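Uncharacterized protein (Bdellovibrio bacteriovorus, PDB 3TM8) is an unconventional HD-GYP protein with a two-iron site, probably related in function to cyclic-di-GMP phosphodiesterases. Local coordinates at residues E62-K65 with R66-K70; E81-S84 with Y85-Y88; K91-E94 with T95-D99; A302-M306 with I307-G311. All blocks are in the same frame, centred on the assembly; numbering follows the deposited sequence.

Interaction 1 of 4, residues E62-K65 with R66-K70; sequences ERLK and RLKDK
K70 reaches back across the chain to K65, and its ammonium takes hold of the main chain there. NZ of K70 donates to O of K65 at 3.1 Å, tilted 17° from the carbonyl plane, and to O of K68, two residues back, at 2.8 Å. The chain of K70 runs out almost straight and turns only at its last torsion (chi4 52°), which brings NZ within reach of both oxygens. K65 O thus has two donors, because K68 N also binds it at 3.1 Å, from well above the carbonyl plane. K68 lies across L64 at about a right angle: its CD packs on L64 CG at 4.0 Å, and bends at chi3 and chi4 then carry NZ to a weak salt bridge with D69 OD2. The leucines L64 and L67 touch more loosely, CD1 to CD1, at 4.2 Å. Behind these side chains the backbone makes 3-10 turns, with R66 N on R63 O and L67 N on L64 O. The polar ends of R63 and R66 turn to E60 and D57 instead. All this lies in the connection between strands 48-53 and 74-78, where L67 packs on L53 and F59 and K70 rests on Y52.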
loop_
_atom_site.group_PDB
_atom_site.type_symbol
_atom_site.label_atom_id
_atom_site.label_comp_id
_atom_site.label_asym_id
_atom_site.label_seq_id
_atom_site.Cartn_x
_atom_site.Cartn_y
_atom_site.Cartn_z
ATOM N N GLU A 62 20.644 -2.459 -5.305
ATOM C CA GLU A 62 21.144 -1.866 -4.067
ATOM C C GLU A 62 21.130 -0.339 -4.081
ATOM O O GLU A 62 21.220 0.298 -3.029
ATOM C CB GLU A 62 22.554 -2.374 -3.753
ATOM C CG GLU A 62 22.626 -3.868 -3.484
ATOM C CD GLU A 62 24.022 -4.332 -3.109
ATOM O OE1 GLU A 62 24.963 -3.511 -3.171
ATOM O OE2 GLU A 62 24.178 -5.518 -2.749
ATOM N N ARG A 63 21.006 0.250 -5.264
ATOM C CA ARG A 63 20.956 1.703 -5.359
ATOM C C ARG A 63 19.713 2.259 -4.680
ATOM O O ARG A 63 19.680 3.424 -4.300
ATOM C CB ARG A 63 21.037 2.169 -6.813
ATOM C CG ARG A 63 22.399 1.927 -7.442
ATOM C CD ARG A 63 22.449 2.347 -8.907
ATOM N NE ARG A 63 23.808 2.223 -9.430
ATOM C CZ ARG A 63 24.130 2.252 -10.718
ATOM N NH1 ARG A 63 23.186 2.395 -11.641
ATOM N NH2 ARG A 63 25.399 2.130 -11.086
ATOM N N LEU A 64 18.691 1.426 -4.510
ATOM C CA LEU A 64 17.472 1.879 -3.859
ATOM C C LEU A 64 17.698 2.224 -2.390
ATOM O O LEU A 64 16.924 2.971 -1.804
ATOM C CB LEU A 64 16.361 0.839 -4.001
ATOM C CG LEU A 64 14.975 1.291 -3.540
ATOM C CD1 LEU A 64 14.537 2.569 -4.251
ATOM C CD2 LEU A 64 13.974 0.167 -3.751
ATOM N N LYS A 65 18.763 1.692 -1.798
ATOM C CA LYS A 65 19.062 1.981 -0.396
ATOM C C LYS A 65 19.218 3.480 -0.130
ATOM O O LYS A 65 18.979 3.951 0.982
ATOM C CB LYS A 65 20.310 1.220 0.053
ATOM C CG LYS A 65 20.132 -0.286 0.055
ATOM C CD LYS A 65 21.441 -0.986 0.373
ATOM C CE LYS A 65 21.324 -2.490 0.181
ATOM N NZ LYS A 65 22.645 -3.162 0.299
ATOM N N ARG A 66 19.610 4.225 -1.155
ATOM C CA ARG A 66 19.720 5.675 -1.039
ATOM C C ARG A 66 18.385 6.330 -0.673
ATOM O O ARG A 66 18.354 7.472 -0.216
ATOM C CB ARG A 66 20.236 6.281 -2.347
ATOM C CG ARG A 66 21.566 5.727 -2.837
ATOM C CD ARG A 66 22.043 6.493 -4.061
ATOM N NE ARG A 66 22.380 7.873 -3.723
ATOM C CZ ARG A 66 22.350 8.893 -4.575
ATOM N NH1 ARG A 66 21.989 8.705 -5.839
ATOM N NH2 ARG A 66 22.678 10.108 -4.157
ATOM N N LEU A 67 17.286 5.612 -0.894
ATOM C CA LEU A 67 15.957 6.153 -0.649
ATOM C C LEU A 67 15.224 5.416 0.471
ATOM O O LEU A 67 14.063 5.711 0.741
ATOM C CB LEU A 67 15.120 6.105 -1.932
ATOM C CG LEU A 67 15.730 6.910 -3.079
ATOM C CD1 LEU A 67 14.900 6.767 -4.357
ATOM C CD2 LEU A 67 15.887 8.378 -2.682
ATOM N N LYS A 68 15.907 4.467 1.105
ATOM C CA LYS A 68 15.307 3.634 2.148
ATOM C C LYS A 68 15.776 4.017 3.550
ATOM O O LYS A 68 16.876 4.532 3.727
ATOM C CB LYS A 68 15.629 2.158 1.886
ATOM C CG LYS A 68 14.907 1.577 0.675
ATOM C CD LYS A 68 15.424 0.198 0.291
ATOM C CE LYS A 68 15.161 -0.837 1.373
ATOM N NZ LYS A 68 16.234 -0.879 2.405
ATOM N N ASP A 69 14.934 3.747 4.545
ATOM C CA ASP A 69 15.292 3.933 5.955
ATOM C C ASP A 69 15.536 5.391 6.334
ATOM O O ASP A 69 16.193 5.670 7.338
ATOM C CB ASP A 69 16.537 3.113 6.320
ATOM C CG ASP A 69 16.354 1.643 6.080
ATOM O OD1 ASP A 69 15.595 1.012 6.845
ATOM O OD2 ASP A 69 16.973 1.119 5.130
ATOM N N LYS A 70 14.989 6.310 5.546
ATOM C CA LYS A 70 15.256 7.732 5.733
ATOM C C LYS A 70 13.966 8.529 5.924
ATOM O O LYS A 70 13.988 9.753 5.936
ATOM C CB LYS A 70 16.049 8.251 4.534
ATOM C CG LYS A 70 17.466 7.647 4.450
ATOM C CD LYS A 70 17.964 7.604 3.016
ATOM C CE LYS A 70 19.337 6.967 2.882
ATOM N NZ LYS A 70 19.482 5.626 3.516
#

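Interaction 2 of 4, residues E81-S84 with Y85-Y88; sequences EENS and YRTY
The first turn of helix 82-97, with E81 at the N-cap position, brings E82 and N83 under the side chain of R86. R86 bends at chi3 (-57°) and folds back along the helix, so that its guanidinium lies over the backbone of the preceding turn: N83 CA sits 3.6 Å above the guanidinium plane, toward the rim. NH1 comes against the E82 chain, 3.5 Å from CG, and makes a long salt bridge to E82 OE2 at 3.9 Å, the carboxylate and guanidinium planes being 44° apart. N83 crosses R86 at about a right angle, and its OD1 stands 3.6 Å from R86 NH2. In the conformer given, CG2 of T87 lies 3.4 Å from N83 O. Beneath the side chains runs regular i to i+4 bonding: Y85 N to E81 O, R86 N to E82 O at 2.9 Å, T87 N to N83 O and Y88 N to S84 O. R86 and T87 are on the exposed flank, while the tyrosines turn to the protein. Y85 packs on I26 of strand 23-27 and bonds T30 through its hydroxyl, E82 touches V24 of the same strand, and Y88 meets F39 edge-to-face in the loop before strand 41-45.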
loop_
_atom_site.group_PDB
_atom_site.type_symbol
_atom_site.label_atom_id
_atom_site.label_comp_id
_atom_site.label_asym_id
_atom_site.label_seq_id
_atom_site.Cartn_x
_atom_site.Cartn_y
_atom_site.Cartn_z
ATOM N N GLU A 81 12.434 21.591 -14.484
ATOM C CA GLU A 81 12.733 20.212 -14.871
ATOM C C GLU A 81 11.528 19.277 -14.718
ATOM O O GLU A 81 11.655 18.053 -14.820
ATOM C CB GLU A 81 13.936 19.688 -14.075
ATOM C CG GLU A 81 15.229 20.444 -14.344
ATOM C CD GLU A 81 16.461 19.649 -13.962
ATOM O OE1 GLU A 81 16.668 19.396 -12.760
ATOM O OE2 GLU A 81 17.229 19.271 -14.867
ATOM N N GLU A 82 10.354 19.850 -14.498
ATOM C CA GLU A 82 9.174 19.031 -14.253
ATOM C C GLU A 82 8.821 18.147 -15.453
ATOM O O GLU A 82 8.384 17.003 -15.287
ATOM C CB GLU A 82 7.985 19.902 -13.850
ATOM C CG GLU A 82 6.784 19.092 -13.377
ATOM C CD GLU A 82 5.706 19.950 -12.743
ATOM O OE1 GLU A 82 5.807 21.195 -12.826
ATOM O OE2 GLU A 82 4.764 19.378 -12.157
ATOM N N ASN A 83 9.018 18.660 -16.661
ATOM C CA ASN A 83 8.732 17.854 -17.843
ATOM C C ASN A 83 9.616 16.608 -17.897
ATOM O O ASN A 83 9.151 15.524 -18.253
ATOM C CB ASN A 83 8.854 18.677 -19.133
ATOM C CG ASN A 83 8.575 17.854 -20.370
ATOM O OD1 ASN A 83 7.453 17.392 -20.581
ATOM N ND2 ASN A 83 9.594 17.666 -21.197
ATOM N N SER A 84 10.893 16.760 -17.553
ATOM C CA SER A 84 11.800 15.618 -17.504
ATOM C C SER A 84 11.316 14.569 -16.505
ATOM O O SER A 84 11.377 13.361 -16.773
ATOM C CB SER A 84 13.215 16.073 -17.147
ATOM O OG SER A 84 14.081 14.961 -17.013
ATOM N N TYR A 85 10.828 15.026 -15.352
ATOM C CA TYR A 85 10.275 14.128 -14.344
ATOM C C TYR A 85 9.017 13.414 -14.853
ATOM O O TYR A 85 8.868 12.199 -14.700
ATOM C CB TYR A 85 9.960 14.883 -13.051
ATOM C CG TYR A 85 9.176 14.032 -12.088
ATOM C CD1 TYR A 85 9.794 13.025 -11.353
ATOM C CD2 TYR A 85 7.806 14.192 -11.958
ATOM C CE1 TYR A 85 9.070 12.224 -10.480
ATOM C CE2 TYR A 85 7.073 13.396 -11.093
ATOM C CZ TYR A 85 7.708 12.414 -10.369
ATOM O OH TYR A 85 6.961 11.634 -9.516
ATOM N N ARG A 86 8.109 14.167 -15.461
ATOM C CA ARG A 86 6.874 13.561 -15.943
ATOM C C ARG A 86 7.153 12.480 -16.980
ATOM O O ARG A 86 6.508 11.421 -16.985
ATOM C CB ARG A 86 5.925 14.620 -16.516
ATOM C CG ARG A 86 5.293 15.542 -15.468
ATOM C CD ARG A 86 4.152 16.363 -16.069
ATOM N NE ARG A 86 4.597 17.159 -17.209
ATOM C CZ ARG A 86 4.809 18.471 -17.178
ATOM N NH1 ARG A 86 4.600 19.156 -16.062
ATOM N NH2 ARG A 86 5.221 19.102 -18.271
ATOM N N THR A 87 8.103 12.739 -17.875
ATOM C CA THR A 87 8.435 11.757 -18.905
ATOM C C THR A 87 9.153 10.558 -18.298
ATOM O O THR A 87 8.929 9.426 -18.713
ATOM C CB THR A 87 9.254 12.361 -20.070
ATOM O OG1 THR A 87 10.476 12.923 -19.573
ATOM C CG2 THR A 87 8.444 13.432 -20.783
ATOM N N TYR A 88 10.000 10.806 -17.304
ATOM C CA TYR A 88 10.656 9.727 -16.573
ATOM C C TYR A 88 9.628 8.784 -15.957
ATOM O O TYR A 88 9.717 7.561 -16.096
ATOM C CB TYR A 88 11.550 10.329 -15.482
ATOM C CG TYR A 88 11.971 9.364 -14.397
ATOM C CD1 TYR A 88 13.145 8.623 -14.510
ATOM C CD2 TYR A 88 11.202 9.209 -13.246
ATOM C CE1 TYR A 88 13.532 7.738 -13.510
ATOM C CE2 TYR A 88 11.579 8.337 -12.254
ATOM C CZ TYR A 88 12.733 7.597 -12.382
ATOM O OH TYR A 88 13.079 6.730 -11.364
#

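Interaction 3 of 4, residues K91-E94 with T95-D99; sequences KNIE and TAYDD
I93 and Y97 make the apolar part of this contact, lying side by side and pointing the same way. In the conformer given, the I93 methyl CG2 comes to the edge of the Y97 ring, in its plane, 3.6 Å from CD2 and as near to CE2. CG2 stands anti to the I93 backbone N, on the side of the carbonyl carbon, which sends it forward along the helix to the tyrosine one turn on. A second apolar touch joins K91 CG to T95 CG2 at 4.0 Å, where the two chains cross at a slant.

Among the polar contacts, the T95 hydroxyl turns back onto the helix with chi1 63°. There OG1 is 2.9 Å from K91 O and 3.0 Å from N92 O, and which of the two takes its single proton is not settled. K91 O also receives T95 N at 2.9 Å. A96 N to N92 O and Y97 N to I93 O (169° at the hydrogen) continue the helical series, and it fades with D98 N, whose bond to E94 O is weak at 3.4 Å. The tyrosine hydroxyl bonds Q116, and K142 makes a cation-pi contact with its ring; A96 packs on I111 and I112. This is the last part of helix 82-97, with one flank laid on helix 105-125 and the other more exposed.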
loop_
_atom_site.group_PDB
_atom_site.type_symbol
_atom_site.label_atom_id
_atom_site.label_comp_id
_atom_site.label_asym_id
_atom_site.label_seq_id
_atom_site.Cartn_x
_atom_site.Cartn_y
_atom_site.Cartn_z
ATOM N N LYS A 91 7.491 6.825 -18.625
ATOM C CA LYS A 91 8.316 5.765 -19.207
ATOM C C LYS A 91 8.532 4.602 -18.231
ATOM O O LYS A 91 8.471 3.440 -18.617
ATOM C CB LYS A 91 9.646 6.331 -19.681
ATOM C CG LYS A 91 10.635 5.309 -20.186
ATOM C CD LYS A 91 11.866 6.029 -20.725
ATOM C CE LYS A 91 13.011 5.081 -21.029
ATOM N NZ LYS A 91 14.238 5.849 -21.396
ATOM N N ASN A 92 8.769 4.911 -16.963
ATOM C CA ASN A 92 8.933 3.866 -15.963
ATOM C C ASN A 92 7.708 2.975 -15.892
ATOM O O ASN A 92 7.811 1.747 -15.919
ATOM C CB ASN A 92 9.154 4.475 -14.588
ATOM C CG ASN A 92 10.594 4.446 -14.170
ATOM O OD1 ASN A 92 11.489 4.191 -14.984
ATOM N ND2 ASN A 92 10.833 4.703 -12.888
ATOM N N ILE A 93 6.537 3.589 -15.786
ATOM C CA ILE A 93 5.268 2.865 -15.666
ATOM C C ILE A 93 4.975 2.017 -16.904
ATOM O O ILE A 93 4.602 0.851 -16.835
ATOM C CB ILE A 93 4.103 3.866 -15.479
ATOM C CG1 ILE A 93 4.108 4.439 -14.060
ATOM C CG2 ILE A 93 2.774 3.206 -15.783
ATOM C CD1 ILE A 93 3.183 5.626 -13.872
ATOM N N GLU A 94 5.117 2.638 -18.067
ATOM C CA GLU A 94 4.839 1.928 -19.312
ATOM C C GLU A 94 5.762 0.729 -19.464
ATOM O O GLU A 94 5.322 -0.371 -19.814
ATOM C CB GLU A 94 4.980 2.869 -20.509
ATOM C CG GLU A 94 3.874 3.903 -20.581
ATOM C CD GLU A 94 4.051 4.909 -21.706
ATOM O OE1 GLU A 94 5.097 4.884 -22.390
ATOM O OE2 GLU A 94 3.133 5.731 -21.897
ATOM N N THR A 95 7.047 0.934 -19.198
ATOM C CA THR A 95 8.004 -0.154 -19.334
ATOM C C THR A 95 7.753 -1.251 -18.292
ATOM O O THR A 95 7.789 -2.428 -18.627
ATOM C CB THR A 95 9.473 0.347 -19.299
ATOM O OG1 THR A 95 9.767 0.937 -18.032
ATOM C CG2 THR A 95 9.695 1.384 -20.370
ATOM N N ALA A 96 7.470 -0.870 -17.047
ATOM C CA ALA A 96 7.269 -1.848 -15.975
ATOM C C ALA A 96 6.054 -2.756 -16.177
ATOM O O ALA A 96 6.126 -3.953 -15.921
ATOM C CB ALA A 96 7.179 -1.146 -14.636
ATOM N N TYR A 97 4.931 -2.190 -16.602
ATOM C CA TYR A 97 3.730 -3.008 -16.809
ATOM C C TYR A 97 3.808 -3.890 -18.062
ATOM O O TYR A 97 3.059 -4.847 -18.189
ATOM C CB TYR A 97 2.484 -2.130 -16.880
ATOM C CG TYR A 97 1.994 -1.608 -15.546
ATOM C CD1 TYR A 97 1.468 -2.465 -14.584
ATOM C CD2 TYR A 97 2.014 -0.247 -15.266
ATOM C CE1 TYR A 97 0.997 -1.979 -13.366
ATOM C CE2 TYR A 97 1.548 0.247 -14.062
ATOM C CZ TYR A 97 1.034 -0.622 -13.115
ATOM O OH TYR A 97 0.566 -0.158 -11.902
ATOM N N ASP A 98 4.711 -3.560 -18.979
ATOM C CA ASP A 98 4.886 -4.302 -20.229
ATOM C C ASP A 98 5.434 -5.711 -19.966
ATOM O O ASP A 98 6.565 -5.869 -19.512
ATOM C CB ASP A 98 5.847 -3.513 -21.121
ATOM C CG ASP A 98 6.001 -4.099 -22.515
ATOM O OD1 ASP A 98 5.504 -5.205 -22.774
ATOM O OD2 ASP A 98 6.647 -3.435 -23.344
ATOM N N ASP A 99 4.640 -6.734 -20.265
ATOM C CA ASP A 99 5.054 -8.116 -20.021
ATOM C C ASP A 99 5.980 -8.688 -21.102
ATOM O O ASP A 99 6.414 -9.832 -20.993
ATOM C CB ASP A 99 3.829 -9.028 -19.884
ATOM C CG ASP A 99 3.072 -8.825 -18.576
ATOM O OD1 ASP A 99 3.707 -8.613 -17.520
ATOM O OD2 ASP A 99 1.825 -8.909 -18.605
#

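Interaction 4 of 4, residues A302-M306 with I307-G311; sequences AKKLM and IDHVG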
loop_
_atom_site.group_PDB
_atom_site.type_symbol
_atom_site.label_atom_id
_atom_site.label_comp_id
_atom_site.label_asym_id
_atom_site.label_seq_id
_atom_site.Cartn_x
_atom_site.Cartn_y
_atom_site.Cartn_z
ATOM N N ALA A 302 0.720 -16.611 11.489
ATOM C CA ALA A 302 -0.516 -17.390 11.540
ATOM C C ALA A 302 -0.819 -17.878 12.959
ATOM O O ALA A 302 -1.946 -17.733 13.441
ATOM C CB ALA A 302 -0.454 -18.554 10.572
ATOM N N LYS A 303 0.187 -18.447 13.623
ATOM C CA LYS A 303 0.032 -18.917 14.998
ATOM C C LYS A 303 -0.397 -17.781 15.913
ATOM O O LYS A 303 -1.281 -17.945 16.760
ATOM C CB LYS A 303 1.332 -19.536 15.525
ATOM C CG LYS A 303 1.294 -19.808 17.020
ATOM C CD LYS A 303 2.662 -20.174 17.574
ATOM C CE LYS A 303 3.560 -18.951 17.634
ATOM N NZ LYS A 303 4.884 -19.274 18.210
ATOM N N LYS A 304 0.238 -16.624 15.750
ATOM C CA LYS A 304 -0.073 -15.481 16.597
ATOM C C LYS A 304 -1.522 -15.041 16.467
ATOM O O LYS A 304 -2.180 -14.766 17.470
ATOM C CB LYS A 304 0.870 -14.311 16.305
ATOM C CG LYS A 304 2.230 -14.438 16.967
ATOM C CD LYS A 304 2.856 -13.070 17.195
ATOM C CE LYS A 304 2.229 -12.336 18.384
ATOM N NZ LYS A 304 0.751 -12.159 18.262
ATOM N N LEU A 305 -2.022 -14.965 15.238
ATOM C CA LEU A 305 -3.431 -14.655 15.039
ATOM C C LEU A 305 -4.334 -15.695 15.712
ATOM O O LEU A 305 -5.347 -15.351 16.313
ATOM C CB LEU A 305 -3.770 -14.564 13.553
ATOM C CG LEU A 305 -3.243 -13.326 12.834
ATOM C CD1 LEU A 305 -3.791 -13.285 11.431
ATOM C CD2 LEU A 305 -3.664 -12.085 13.593
ATOM N N MET A 306 -3.976 -16.968 15.608
ATOM C CA MET A 306 -4.809 -18.019 16.178
ATOM C C MET A 306 -4.793 -18.058 17.702
ATOM O O MET A 306 -5.806 -18.387 18.323
ATOM C CB MET A 306 -4.410 -19.378 15.614
ATOM C CG MET A 306 -4.723 -19.495 14.143
ATOM S SD MET A 306 -4.113 -21.017 13.439
ATOM C CE MET A 306 -5.139 -22.228 14.277
ATOM N N ILE A 307 -3.662 -17.712 18.315
ATOM C CA ILE A 307 -3.480 -17.843 19.762
ATOM C C ILE A 307 -3.625 -16.518 20.519
ATOM O O ILE A 307 -3.892 -16.504 21.722
ATOM C CB ILE A 307 -2.097 -18.459 20.084
ATOM C CG1 ILE A 307 -2.043 -19.923 19.645
ATOM C CG2 ILE A 307 -1.776 -18.343 21.567
ATOM C CD1 ILE A 307 -0.747 -20.616 20.020
ATOM N N ASP A 308 -3.417 -15.408 19.811
ATOM C CA ASP A 308 -3.541 -14.072 20.397
ATOM C C ASP A 308 -4.695 -13.269 19.776
ATOM O O ASP A 308 -5.087 -12.227 20.299
ATOM C CB ASP A 308 -2.227 -13.298 20.258
ATOM C CG ASP A 308 -1.085 -13.933 21.036
ATOM O OD1 ASP A 308 -1.339 -14.524 22.110
ATOM O OD2 ASP A 308 0.071 -13.837 20.573
ATOM N N HIS A 309 -5.228 -13.749 18.656
ATOM C CA HIS A 309 -6.359 -13.090 18.002
ATOM C C HIS A 309 -7.485 -14.094 17.822
ATOM O O HIS A 309 -8.096 -14.179 16.754
ATOM C CB HIS A 309 -5.952 -12.526 16.638
ATOM C CG HIS A 309 -4.883 -11.482 16.707
ATOM N ND1 HIS A 309 -5.085 -10.183 16.290
ATOM C CD2 HIS A 309 -3.600 -11.544 17.136
ATOM C CE1 HIS A 309 -3.974 -9.491 16.462
ATOM N NE2 HIS A 309 -3.058 -10.293 16.974
ATOM N N VAL A 310 -7.751 -14.851 18.882
ATOM C CA VAL A 310 -8.639 -16.006 18.816
ATOM C C VAL A 310 -9.982 -15.691 18.167
ATOM O O VAL A 310 -10.700 -14.790 18.605
ATOM C CB VAL A 310 -8.893 -16.604 20.217
ATOM C CG1 VAL A 310 -9.753 -17.862 20.114
ATOM C CG2 VAL A 310 -7.573 -16.909 20.915
ATOM N N GLY A 311 -10.303 -16.436 17.113
ATOM C CA GLY A 311 -11.616 -16.378 16.503
ATOM C C GLY A 311 -11.869 -15.130 15.685
ATOM O O GLY A 311 -12.993 -14.871 15.259
HETATM O O HOH W 1 -0.624 -9.714 18.138
#
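L305 O meets H309 N at 2.8 Å in a weak, bent bond as helix 301-308 runs out: I307 N and D308 N still bind K303 O and K304 O, and H309 is the first residue to leave helical backbone angles. The imidazole of H309 turns back over the last turn, and the L305 methyl CD2 sits on one of its faces, a CH-pi contact 3.5 Å from the ring centroid and only 14° off the normal. The leucine and histidine chains run obliquely to each other, and H309 CG is the ring atom nearest to that methyl, at 3.4 Å. With chi1 -62°, the ring swings to the backbone N side of its own residue, which sets it above the leucine.

This closing turn belongs to the HD domain, and H309 stands about 8 Å, side chain to side chain, from the iron ligand E258, so the contact lies near the metal centre without being part of it. On the outer flank K304 bends at chi3 and chi4 until NZ reaches D308 OD2 in a 2.9 Å salt bridge, using the carboxylate's anti lone pair. The same ammonium donates to a water at 2.8 Å, and that water, lying in the plane of the imidazole at its edge, is also hydrogen-bonded to H309 NE2, so lysine and histidine are bridged. In the conformer given, I307 CD1 packs on K303 CG at 3.7 Å, while L305 itself reaches inward to A286, M287 and L290 of helix 276-293.

How the interactions relate
Interactions 2 and 3 share helix 82-97, their centres 16 Å apart: interaction 2 is a surface contact at its start, beside the strands, while interaction 3 is partly buried toward its end against helix 105-125. The chemistry follows, with a long salt bridge in the first and an aliphatic-aromatic contact in the second. Interaction 1, also on the surface, belongs to a loop with 3-10 turns, where a lysine ammonium hydrogen-bonds two main-chain carbonyls and no regular helix carries the contact. Interaction 4 lies across the chain's centre from interactions 2 and 3. It too is mainly exposed, yet it alone stands near the iron site and pairs a salt bridge with a buried leucine under a histidine ring.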